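Putative uncharacterized protein SAG1039 (Streptococcus agalactiae serogroup V, PDB 3GWK) forms a homodimeric four-helical bundle of the WXG100 (ESAT-6-like) family and is probably exported by a specialised secretion system, its function being unknown. Local coordinates at residues T9-R14 against I84-D89; S15-Y20 against D73-L78. One frame throughout, in Å; residues are numbered along the deposited sequence. Where two conformers were deposited one is given.

Overall arrangement
Both contacts join the same two antiparallel helices, 10-44 and 51-95, whose helical hairpin is the WXG100 fold. Contact 2, 15-20 with 73-78, is nested along the chain inside the loop closed by contact 1, 9-14 with 84-89. Their centres lie about 13 Å apart, and Leu13 of contact 1 packs on Leu78 of contact 2, making one seam. The centre of contact 2 lies about 7 Å from the centre of the chain, where the second subunit joins the packing of the four-helical bundle. Contact 1, its centre about 20 Å from that of the chain, is touched by no other chain of the assembly; there the helices stand farther apart and charged side chains bridge them.

Contact 1. Residues T9-R14 against I84-D89; sequences TPEELR and IIEQTD
At the open end of the WXG100 helical hairpin, where helix 10-44 begins beside the C-terminal part of helix 51-95, Pro10 packs on Ile85 and Arg14 pairs with Glu86. The two helix segments run nearly antiparallel with their axes 10.3 Å apart; apolar side chains fill the gap on one side and the Arg14-Glu86 pair spans it beside them. Proline suits the first turn, since the backbone N-H it lacks is not needed there, and its ring puts CG 3.7 Å from Ile85 CG2. Beside it Leu13 CD1 meets Ile85 CD1, so the branched isoleucine serves both apolar partners, one with each arm.

Thr9 is the N-cap: its OG1 accepts from Glu12 N at 3.0 Å, while Glu12 OE1 accepts from Thr9 N, completing a capping box.

Arg14, extended from CG to NE, crosses to Glu86, whose chi1 of -178° and extended chain carry the carboxylate out to the guanidinium. The grip is end-on, one nitrogen to each oxygen, with the two planes turned 44° apart; the NH2 bond to OE1 is the more bent and comes from above the carboxylate plane. Arg14 NH2 also forms a salt bridge with Asp83, so two acids probably stabilise its positive charge. Near the like-charged Glu11, a water donates to Glu86 OE2. That same OE2 receives Arg14 NH1 at 2.9 Å in an almost straight bond, 177° at the hydrogen.

Contact 2. Residues S15-Y20 against D73-L78; sequences SSAQKY and DINQQL. With SO4 (sulfate ion), chain C.
Tyr20 lays its ring against Ile74 in the buried part of the WXG100 helical hairpin near the chain's centre, where segments 15-20 and 73-78 run nearly antiparallel with their axes 8.0 Å apart. The tyrosine can be followed outward from its backbone. Its CB passes 4.1 Å from the backbone N of Asn75. At chi1 -74°, CG lies anti to the carbonyl carbon, and the ring reaches the flank of the second helix. Ile74 CG2 stands over the ring centre, 3.6 Å from the centroid and 10° off the normal, a CH-pi contact that covers one face. Farther out, CE2 meets Ile74 CD1, which sits at the ring's margin, so the beta-branched isoleucine uses two methyls; on the CD1 side of the ring, Leu78 CD1 approaches obliquely. At the tip, OH is hydrogen-bonded to Gln38 of the second subunit, which gives a polar partner to a hydroxyl carried by a largely apolar side chain.

Ala17 marks the nearest backbone approach, its CA 4.3 Å from that of Asn75, and its small methyl suits so close a pass. Ala17 CB touches Leu78 CB at 3.9 Å and Asn75 OD1 at 3.2 Å. That oxygen also lies 3.1 Å from Ala17 O; both are acceptors, so the approach is close but not a bond. The amide's ND2 donates to Glu72. On the other side of helix 51-95, Gln77 NE2 binds a sulfate, probably from the crystallisation liquor, through O4 at 2.9 Å.

Between helices 10-44 and 51-95, this seam also borders the second subunit: Ser16 and Lys19 bind its Glu37, Tyr20 packs on its Ile41, and Ile74 meets its Phe53, joining the hairpin to its partner in the four-helical bundle.

Contact 1. Residues T9-R14 against I84-D89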
ATOM      1  N   THR A   9      -3.253 -23.496 -13.534  1.00 16.04           N
ATOM      2  CA  THR A   9      -4.225 -24.399 -12.987  1.00 15.89           C
ATOM      3  C   THR A   9      -5.146 -23.721 -11.956  1.00 14.34           C
ATOM      4  O   THR A   9      -4.789 -22.676 -11.440  1.00 13.17           O
ATOM      5  CB  THR A   9      -3.568 -25.554 -12.252  1.00 16.04           C
ATOM      6  OG1 THR A   9      -2.936 -25.052 -11.101  1.00 17.03           O
ATOM      7  CG2 THR A   9      -2.569 -26.312 -13.147  1.00 19.20           C
ATOM      8  N   PRO A  10      -6.300 -24.334 -11.611  1.00 12.64           N
ATOM      9  CA  PRO A  10      -7.085 -23.749 -10.511  1.00 13.30           C
ATOM     10  C   PRO A  10      -6.313 -23.499  -9.242  1.00 12.11           C
ATOM     11  O   PRO A  10      -6.439 -22.483  -8.561  1.00 12.60           O
ATOM     12  CB  PRO A  10      -8.244 -24.762 -10.320  1.00 13.37           C
ATOM     13  CG  PRO A  10      -8.428 -25.308 -11.773  1.00 14.90           C
ATOM     14  CD  PRO A  10      -7.017 -25.432 -12.325  1.00 14.93           C
ATOM     15  N   GLU A  11      -5.458 -24.449  -8.904  1.00 13.09           N
ATOM     16  CA  GLU A  11      -4.653 -24.332  -7.691  0.53 14.27           C
ATOM     17  C   GLU A  11      -3.655 -23.148  -7.770  1.00 11.95           C
ATOM     18  O   GLU A  11      -3.450 -22.414  -6.802  1.00 12.61           O
ATOM     19  CB  GLU A  11      -3.859 -25.644  -7.523  0.53 15.16           C
ATOM     20  CG  GLU A  11      -4.726 -26.833  -7.218  0.53 22.28           C
ATOM     21  CD  GLU A  11      -5.632 -27.391  -8.334  0.53 23.92           C
ATOM     22  OE1 GLU A  11      -6.617 -27.975  -7.804  0.53 22.30           O
ATOM     23  OE2 GLU A  11      -5.431 -27.308  -9.630  0.53 16.56           O
ATOM     24  N   GLU A  12      -3.060 -22.998  -8.943  1.00 14.06           N
ATOM     25  CA  GLU A  12      -2.170 -21.882  -9.136  1.00 13.15           C
ATOM     26  C   GLU A  12      -2.909 -20.558  -9.089  1.00 12.84           C
ATOM     27  O   GLU A  12      -2.430 -19.588  -8.518  1.00 12.75           O
ATOM     28  CB  GLU A  12      -1.410 -21.983 -10.434  1.00 15.47           C
ATOM     29  CG  GLU A  12      -0.341 -23.094 -10.394  1.00 18.57           C
ATOM     30  CD  GLU A  12       0.349 -23.313 -11.731  1.00 23.54           C
ATOM     31  OE1 GLU A  12      -0.361 -23.327 -12.754  1.00 20.19           O
ATOM     32  OE2 GLU A  12       1.568 -23.530 -11.723  1.00 33.65           O
ATOM     33  N   LEU A  13      -4.101 -20.500  -9.709  1.00 12.21           N
ATOM     34  CA  LEU A  13      -4.909 -19.310  -9.680  1.00 12.55           C
ATOM     35  C   LEU A  13      -5.249 -18.939  -8.208  1.00 10.90           C
ATOM     36  O   LEU A  13      -5.176 -17.794  -7.822  1.00 11.86           O
ATOM     37  CB  LEU A  13      -6.178 -19.510 -10.486  1.00 12.15           C
ATOM     38  CG  LEU A  13      -5.984 -19.545 -11.986  1.00 12.61           C
ATOM     39  CD1 LEU A  13      -7.167 -20.162 -12.705  1.00 13.41           C
ATOM     40  CD2 LEU A  13      -5.727 -18.201 -12.512  1.00 15.65           C
ATOM     41  N   ARG A  14      -5.593 -19.930  -7.376  1.00 11.28           N
ATOM     42  CA  ARG A  14      -5.919 -19.705  -5.983  1.00 10.87           C
ATOM     43  C   ARG A  14      -4.715 -19.229  -5.186  1.00 10.90           C
ATOM     44  O   ARG A  14      -4.809 -18.341  -4.348  1.00 11.11           O
ATOM     45  CB  ARG A  14      -6.536 -20.985  -5.395  1.00 11.32           C
ATOM     46  CG  ARG A  14      -7.933 -21.212  -5.952  1.00 10.46           C
ATOM     47  CD  ARG A  14      -8.411 -22.611  -5.632  1.00 13.06           C
ATOM     48  NE  ARG A  14      -9.768 -22.780  -6.182  1.00 12.27           N
ATOM     49  CZ  ARG A  14     -10.215 -23.914  -6.687  1.00 13.18           C
ATOM     50  NH1 ARG A  14      -9.475 -24.996  -6.667  1.00 14.88           N
ATOM     51  NH2 ARG A  14     -11.428 -23.924  -7.240  1.00 13.80           N
ATOM     52  N   ILE A  84     -14.574 -21.958 -11.925  1.00  9.90           N
ATOM     53  CA  ILE A  84     -15.172 -22.324 -13.241  1.00 10.46           C
ATOM     54  C   ILE A  84     -14.311 -23.355 -13.954  1.00  9.93           C
ATOM     55  O   ILE A  84     -14.843 -24.328 -14.546  1.00 10.15           O
ATOM     56  CB  ILE A  84     -15.375 -21.073 -14.109  1.00 10.45           C
ATOM     57  CG1 ILE A  84     -16.461 -20.166 -13.494  1.00 12.29           C
ATOM     58  CG2 ILE A  84     -15.728 -21.439 -15.516  1.00 13.06           C
ATOM     59  CD1 ILE A  84     -16.431 -18.742 -13.988  1.00 13.03           C
ATOM     60  N   ILE A  85     -13.009 -23.177 -13.918  1.00  9.80           N
ATOM     61  CA  ILE A  85     -12.136 -24.142 -14.571  1.00 10.47           C
ATOM     62  C   ILE A  85     -12.225 -25.505 -13.857  1.00 11.45           C
ATOM     63  O   ILE A  85     -12.321 -26.556 -14.529  1.00 10.70           O
ATOM     64  CB  ILE A  85     -10.687 -23.660 -14.653  1.00 11.48           C
ATOM     65  CG1 ILE A  85     -10.640 -22.423 -15.534  1.00 13.41           C
ATOM     66  CG2 ILE A  85      -9.760 -24.736 -15.145  1.00 12.80           C
ATOM     67  CD1 ILE A  85      -9.267 -21.736 -15.596  1.00 15.77           C
ATOM     68  N   GLU A  86     -12.163 -25.529 -12.538  1.00 11.44           N
ATOM     69  CA  GLU A  86     -12.236 -26.798 -11.817  1.00 11.88           C
ATOM     70  C   GLU A  86     -13.545 -27.537 -12.133  1.00 11.06           C
ATOM     71  O   GLU A  86     -13.529 -28.767 -12.366  1.00 11.11           O
ATOM     72  CB  GLU A  86     -12.152 -26.509 -10.350  1.00 12.70           C
ATOM     73  CG  GLU A  86     -12.177 -27.727  -9.486  1.00 15.29           C
ATOM     74  CD  GLU A  86     -11.755 -27.292  -8.078  1.00 21.86           C
ATOM     75  OE1 GLU A  86     -12.548 -26.574  -7.517  1.00 18.84           O
ATOM     76  OE2 GLU A  86     -10.546 -27.448  -7.710  1.00 33.19           O
ATOM     77  N   GLN A  87     -14.650 -26.831 -12.255  1.00  9.98           N
ATOM     78  CA  GLN A  87     -15.926 -27.468 -12.594  1.00 10.55           C
ATOM     79  C   GLN A  87     -15.942 -28.001 -14.021  1.00 10.08           C
ATOM     80  O   GLN A  87     -16.579 -28.995 -14.313  1.00 10.96           O
ATOM     81  CB  GLN A  87     -17.068 -26.489 -12.400  1.00 12.30           C
ATOM     82  CG  GLN A  87     -18.411 -27.097 -12.536  1.00 14.19           C
ATOM     83  CD  GLN A  87     -18.670 -28.184 -11.492  1.00 15.80           C
ATOM     84  OE1 GLN A  87     -18.568 -27.941 -10.289  1.00 19.23           O
ATOM     85  NE2 GLN A  87     -18.965 -29.414 -11.958  1.00 16.69           N
ATOM     86  N   THR A  88     -15.205 -27.322 -14.894  1.00 10.25           N
ATOM     87  CA  THR A  88     -15.052 -27.765 -16.278  1.00 10.78           C
ATOM     88  C   THR A  88     -14.355 -29.126 -16.309  1.00 10.88           C
ATOM     89  O   THR A  88     -14.760 -30.042 -17.021  1.00 11.69           O
ATOM     90  CB  THR A  88     -14.273 -26.760 -17.109  1.00 12.08           C
ATOM     91  OG1 THR A  88     -14.922 -25.485 -17.038  1.00 11.97           O
ATOM     92  CG2 THR A  88     -14.230 -27.198 -18.570  1.00 12.75           C
ATOM     93  N   ASP A  89     -13.278 -29.250 -15.549  1.00 11.63           N
ATOM     94  CA  ASP A  89     -12.577 -30.541 -15.453  1.00 12.97           C
ATOM     95  C   ASP A  89     -13.524 -31.618 -14.982  1.00 11.98           C
ATOM     96  O   ASP A  89     -13.541 -32.727 -15.548  1.00 12.78           O
ATOM     97  CB  ASP A  89     -11.420 -30.442 -14.431  1.00 14.25           C
ATOM     98  CG  ASP A  89     -10.312 -29.552 -14.874  1.00 18.04           C
ATOM     99  OD1 ASP A  89     -10.123 -29.320 -16.028  1.00 23.07           O
ATOM    100  OD2 ASP A  89      -9.507 -29.159 -13.967  1.00 20.84           O
TER
HETATM  101  O   HOH W   1      -8.522 -28.398  -9.335  0.86 28.58           O

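Contact 2. Residues S15-Y20 against D73-L78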
ATOM      1  N   SER A  15      -3.537 -19.781  -5.499  1.00 11.98           N
ATOM      2  CA  SER A  15      -2.344 -19.358  -4.761  1.00 13.65           C
ATOM      3  C   SER A  15      -1.989 -17.894  -5.129  1.00 11.54           C
ATOM      4  O   SER A  15      -1.643 -17.079  -4.270  1.00 12.65           O
ATOM      5  CB  SER A  15      -1.201 -20.220  -5.218  1.00 17.07           C
ATOM      6  OG  SER A  15      -1.384 -21.496  -4.683  1.00 18.94           O
ATOM      7  N   SER A  16      -2.144 -17.520  -6.408  1.00 12.05           N
ATOM      8  CA  SER A  16      -1.937 -16.138  -6.812  1.00 11.66           C
ATOM      9  C   SER A  16      -2.936 -15.249  -6.163  1.00 12.49           C
ATOM     10  O   SER A  16      -2.567 -14.204  -5.621  1.00 12.54           O
ATOM     11  CB  SER A  16      -1.958 -16.041  -8.331  1.00 14.32           C
ATOM     12  OG  SER A  16      -0.850 -16.646  -8.944  1.00 15.46           O
ATOM     13  N   ALA A  17      -4.224 -15.649  -6.155  1.00 11.52           N
ATOM     14  CA  ALA A  17      -5.260 -14.847  -5.562  1.00 12.17           C
ATOM     15  C   ALA A  17      -4.951 -14.453  -4.138  1.00 10.76           C
ATOM     16  O   ALA A  17      -5.185 -13.352  -3.712  1.00 11.88           O
ATOM     17  CB  ALA A  17      -6.622 -15.607  -5.627  1.00 12.09           C
ATOM     18  N   GLN A  18      -4.465 -15.405  -3.357  1.00 11.29           N
ATOM     19  CA  GLN A  18      -4.188 -15.156  -1.960  1.00 11.20           C
ATOM     20  C   GLN A  18      -3.187 -13.992  -1.800  1.00 12.19           C
ATOM     21  O   GLN A  18      -3.297 -13.197  -0.859  1.00 11.93           O
ATOM     22  CB  GLN A  18      -3.636 -16.397  -1.249  1.00 12.94           C
ATOM     23  CG  GLN A  18      -3.135 -16.199   0.127  1.00 14.64           C
ATOM     24  CD  GLN A  18      -4.167 -15.696   1.075  1.00 19.93           C
ATOM     25  OE1 GLN A  18      -5.339 -15.976   0.988  1.00 25.43           O
ATOM     26  NE2 GLN A  18      -3.701 -14.887   2.021  1.00 24.57           N
ATOM     27  N   LYS A  19      -2.206 -13.925  -2.693  1.00 11.06           N
ATOM     28  CA  LYS A  19      -1.194 -12.841  -2.620  1.00 11.81           C
ATOM     29  C   LYS A  19      -1.908 -11.484  -2.781  1.00 12.18           C
ATOM     30  O   LYS A  19      -1.521 -10.480  -2.180  1.00 12.34           O
ATOM     31  CB  LYS A  19      -0.124 -13.056  -3.687  1.00 12.93           C
ATOM     32  CG  LYS A  19       0.626 -14.393  -3.556  1.00 13.94           C
ATOM     33  CD  LYS A  19       1.518 -14.712  -4.755  1.00 13.06           C
ATOM     34  CE  LYS A  19       1.763 -16.226  -4.802  1.00 14.04           C
ATOM     35  NZ  LYS A  19       2.615 -16.599  -5.987  1.00 14.01           N
ATOM     36  N   TYR A  20      -2.893 -11.425  -3.710  1.00 10.72           N
ATOM     37  CA  TYR A  20      -3.571 -10.176  -3.960  1.00 11.45           C
ATOM     38  C   TYR A  20      -4.448  -9.769  -2.785  1.00 11.48           C
ATOM     39  O   TYR A  20      -4.449  -8.590  -2.390  1.00 12.69           O
ATOM     40  CB  TYR A  20      -4.410 -10.243  -5.248  1.00 13.63           C
ATOM     41  CG  TYR A  20      -3.578 -10.215  -6.509  1.00 13.50           C
ATOM     42  CD1 TYR A  20      -3.072 -11.368  -7.042  1.00 13.33           C
ATOM     43  CD2 TYR A  20      -3.324  -9.027  -7.159  1.00 12.49           C
ATOM     44  CE1 TYR A  20      -2.264 -11.344  -8.215  1.00 13.53           C
ATOM     45  CE2 TYR A  20      -2.510  -8.991  -8.332  1.00 13.94           C
ATOM     46  CZ  TYR A  20      -2.012 -10.140  -8.810  1.00 13.40           C
ATOM     47  OH  TYR A  20      -1.248 -10.125  -9.927  1.00 16.19           O
ATOM     48  N   ASP A  73     -10.259  -6.949  -6.091  1.00 12.75           N
ATOM     49  CA  ASP A  73     -11.034  -7.334  -7.273  1.00 14.51           C
ATOM     50  C   ASP A  73     -10.316  -8.418  -8.007  1.00 12.23           C
ATOM     51  O   ASP A  73     -10.944  -9.402  -8.489  1.00 13.32           O
ATOM     52  CB  ASP A  73     -11.208  -6.039  -8.115  1.00 15.73           C
ATOM     53  CG  ASP A  73     -12.210  -6.161  -9.238  1.00 20.11           C
ATOM     54  OD1 ASP A  73     -13.043  -7.070  -9.174  1.00 18.12           O
ATOM     55  OD2 ASP A  73     -12.220  -5.328 -10.167  1.00 21.86           O
ATOM     56  N   ILE A  74      -8.970  -8.328  -8.150  1.00 12.98           N
ATOM     57  CA  ILE A  74      -8.197  -9.322  -8.824  1.00 12.10           C
ATOM     58  C   ILE A  74      -8.286 -10.662  -8.077  1.00 12.45           C
ATOM     59  O   ILE A  74      -8.512 -11.712  -8.680  1.00 12.41           O
ATOM     60  CB  ILE A  74      -6.748  -8.896  -9.085  1.00 12.85           C
ATOM     61  CG1 ILE A  74      -6.660  -7.752 -10.121  1.00 16.17           C
ATOM     62  CG2 ILE A  74      -5.936 -10.046  -9.535  1.00 14.62           C
ATOM     63  CD1 ILE A  74      -5.276  -7.119 -10.211  1.00 15.61           C
ATOM     64  N   ASN A  75      -8.175 -10.653  -6.739  1.00 12.13           N
ATOM     65  CA  ASN A  75      -8.386 -11.880  -5.937  1.00 12.09           C
ATOM     66  C   ASN A  75      -9.724 -12.515  -6.311  1.00 10.87           C
ATOM     67  O   ASN A  75      -9.792 -13.703  -6.625  1.00 11.64           O
ATOM     68  CB  ASN A  75      -8.378 -11.481  -4.486  1.00 12.26           C
ATOM     69  CG  ASN A  75      -8.817 -12.602  -3.591  1.00 11.77           C
ATOM     70  OD1 ASN A  75      -8.267 -13.711  -3.655  1.00 13.03           O
ATOM     71  ND2 ASN A  75      -9.808 -12.361  -2.769  1.00 13.77           N
ATOM     72  N   GLN A  76     -10.786 -11.738  -6.323  1.00 12.19           N
ATOM     73  CA  GLN A  76     -12.114 -12.312  -6.593  1.00 12.44           C
ATOM     74  C   GLN A  76     -12.155 -12.874  -7.994  1.00 12.95           C
ATOM     75  O   GLN A  76     -12.750 -13.966  -8.155  1.00 14.18           O
ATOM     76  CB  GLN A  76     -13.144 -11.223  -6.490  1.00 15.39           C
ATOM     77  CG  GLN A  76     -13.358 -10.753  -5.045  1.00 16.54           C
ATOM     78  CD  GLN A  76     -13.849 -11.859  -4.123  1.00 19.67           C
ATOM     79  OE1 GLN A  76     -14.696 -12.658  -4.527  1.00 21.64           O
ATOM     80  NE2 GLN A  76     -13.279 -11.947  -2.910  1.00 22.44           N
ATOM     81  N   GLN A  77     -11.599 -12.220  -8.973  1.00 12.74           N
ATOM     82  CA  GLN A  77     -11.649 -12.746 -10.352  1.00 13.31           C
ATOM     83  C   GLN A  77     -10.925 -14.052 -10.434  1.00 13.54           C
ATOM     84  O   GLN A  77     -11.425 -14.994 -11.057  1.00 13.22           O
ATOM     85  CB  GLN A  77     -11.016 -11.788 -11.367  1.00 18.53           C
ATOM     86  CG  GLN A  77     -11.572 -10.387 -11.463  1.00 18.39           C
ATOM     87  CD  GLN A  77     -13.011 -10.394 -11.411  1.00 19.24           C
ATOM     88  OE1 GLN A  77     -13.710 -11.053 -12.271  1.00 21.37           O
ATOM     89  NE2 GLN A  77     -13.552  -9.751 -10.370  1.00 21.10           N
ATOM     90  N   LEU A  78      -9.720 -14.121  -9.849  1.00 12.63           N
ATOM     91  CA  LEU A  78      -8.910 -15.322  -9.964  1.00 12.67           C
ATOM     92  C   LEU A  78      -9.596 -16.491  -9.259  1.00 13.19           C
ATOM     93  O   LEU A  78      -9.621 -17.614  -9.764  1.00 11.64           O
ATOM     94  CB  LEU A  78      -7.515 -15.131  -9.376  1.00 13.43           C
ATOM     95  CG  LEU A  78      -6.673 -14.079 -10.119  1.00 13.72           C
ATOM     96  CD1 LEU A  78      -5.398 -13.902  -9.402  1.00 18.00           C
ATOM     97  CD2 LEU A  78      -6.479 -14.474 -11.581  1.00 18.89           C
TER
HETATM   98  S   SO4 C  98     -17.268  -9.810  -9.092  0.69 17.56           S
HETATM   99  O1  SO4 C  98     -16.439  -9.839  -7.847  0.58 19.26           O
HETATM  100  O2  SO4 C  98     -17.757 -11.163  -9.361  0.66 17.12           O
HETATM  101  O3  SO4 C  98     -18.383  -8.842  -8.983  0.64 22.62           O
HETATM  102  O4  SO4 C  98     -16.462  -9.394 -10.196  0.57 15.80           O